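Local coordinates for CHAD domain protein (Streptomyces chartreusis, PDB 6RN5) that is of uncharacterised cellular role but binds copper ions and, as a phosin with a CHAD domain, probably binds polyphosphate, at residues A[172-177]-A[335-340]. Numbering follows the deposited sequence.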
# COMPACT_ATOMS: atom_id res chain seq x y z
N ALA A 172 13.59 -2.28 10.41
CA ALA A 172 12.53 -1.69 11.17
C ALA A 172 13.01 -1.16 12.51
O ALA A 172 12.54 -0.11 12.96
CB ALA A 172 11.46 -2.73 11.43
N ALA A 173 13.89 -1.94 13.16
CA ALA A 173 14.38 -1.63 14.48
C ALA A 173 15.24 -0.41 14.41
O ALA A 173 15.11 0.49 15.24
CB ALA A 173 15.18 -2.78 15.06
N LYS A 174 16.10 -0.38 13.40
CA LYS A 174 16.92 0.79 13.19
C LYS A 174 16.11 2.00 12.82
O LYS A 174 16.46 3.08 13.30
CB LYS A 174 17.97 0.55 12.13
CG LYS A 174 19.21 -0.11 12.74
CD LYS A 174 20.16 -0.57 11.67
CE LYS A 174 21.50 -0.97 12.25
NZ LYS A 174 22.43 -1.32 11.13
N ALA A 175 15.07 1.85 11.99
CA ALA A 175 14.27 3.01 11.58
C ALA A 175 13.58 3.57 12.80
O ALA A 175 13.46 4.77 12.94
CB ALA A 175 13.24 2.64 10.52
N GLY A 176 13.14 2.66 13.68
CA GLY A 176 12.42 3.00 14.87
C GLY A 176 13.25 3.80 15.82
O GLY A 176 12.79 4.81 16.39
N ALA A 177 14.49 3.37 15.98
CA ALA A 177 15.41 4.04 16.86
C ALA A 177 15.85 5.42 16.27
O ALA A 177 16.05 6.41 17.01
CB ALA A 177 16.62 3.15 17.07
N ARG A 335 24.56 8.63 6.28
CA ARG A 335 25.12 7.40 6.87
C ARG A 335 24.09 6.36 7.38
O ARG A 335 24.44 5.47 8.10
CB ARG A 335 26.16 7.72 7.97
CG ARG A 335 27.48 8.35 7.48
CD ARG A 335 28.49 8.50 8.64
NE ARG A 335 27.79 9.23 9.67
CZ ARG A 335 27.34 8.77 10.84
NH1 ARG A 335 27.63 7.53 11.27
NH2 ARG A 335 26.64 9.61 11.62
N ILE A 336 22.83 6.42 6.99
CA ILE A 336 21.98 5.33 7.43
C ILE A 336 22.20 4.15 6.53
O ILE A 336 22.55 4.30 5.36
CB ILE A 336 20.49 5.69 7.51
CG1 ILE A 336 19.97 6.20 6.14
CG2 ILE A 336 20.31 6.69 8.65
CD1 ILE A 336 18.47 6.44 6.14
N ALA A 337 21.99 2.97 7.10
CA ALA A 337 22.09 1.68 6.39
C ALA A 337 20.95 1.54 5.35
O ALA A 337 19.89 2.09 5.56
CB ALA A 337 22.01 0.54 7.41
N PRO A 338 21.17 0.82 4.23
CA PRO A 338 20.13 0.56 3.24
C PRO A 338 18.86 -0.07 3.85
O PRO A 338 17.77 0.30 3.48
CB PRO A 338 20.80 -0.41 2.27
CG PRO A 338 22.23 0.03 2.31
CD PRO A 338 22.48 0.31 3.77
N ALA A 339 19.02 -1.00 4.78
CA ALA A 339 17.90 -1.65 5.39
C ALA A 339 17.03 -0.64 6.15
O ALA A 339 15.80 -0.78 6.22
CB ALA A 339 18.38 -2.77 6.31
N THR A 340 17.67 0.38 6.72
CA THR A 340 16.95 1.40 7.47
C THR A 340 16.15 2.27 6.48
O THR A 340 14.98 2.50 6.67
CB THR A 340 17.95 2.23 8.28
OG1 THR A 340 18.62 1.34 9.17
CG2 THR A 340 17.25 3.30 9.07
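Thr340 meets Lys174 and Ala175 with the two branches of its side chain. Its OG1 lies 3.1 Å from Lys174 CB and 3.5 Å from Lys174 CD, so the hydroxyl rests against the aliphatic part of the lysine. No hydrogen bond crosses here. The two side chains run at about a right angle to each other. The methyl CG2 turns to the other helix and sits 3.9 Å from Ala175 CA. With CG2 anti to the backbone N (chi1 -60° for OG1), the hydroxyl faces the lysine and the methyl faces the alanine. Lys174 is extended beyond CG and carries NZ past Thr340 to 4.2 Å from Ala337 CB. This is a marginal contact, and Lys174 is an exposed residue. Losing both branches of Thr340 to an alanine here is likely to open a gap beside Ala175 and leave the lysine chain without its neighbour.

The CA atoms of Ala175 and Thr340 are 5.2 Å apart, a close approach consistent with the small side chain of Ala175. Ala337 sits at the N-cap position of helix 338-366, and its O accepts a weak hydrogen bond from Thr340 N. Further along that helix, Ala175 also touches Ala343 and Leu344. Ile261 of the second subunit packs on Ala172. The contact joins helix 170-198 to the N-terminal end of helix 338-366, which carries the copper ligand His348, as plain helix-to-helix packing within this mostly helical CHAD-domain protein.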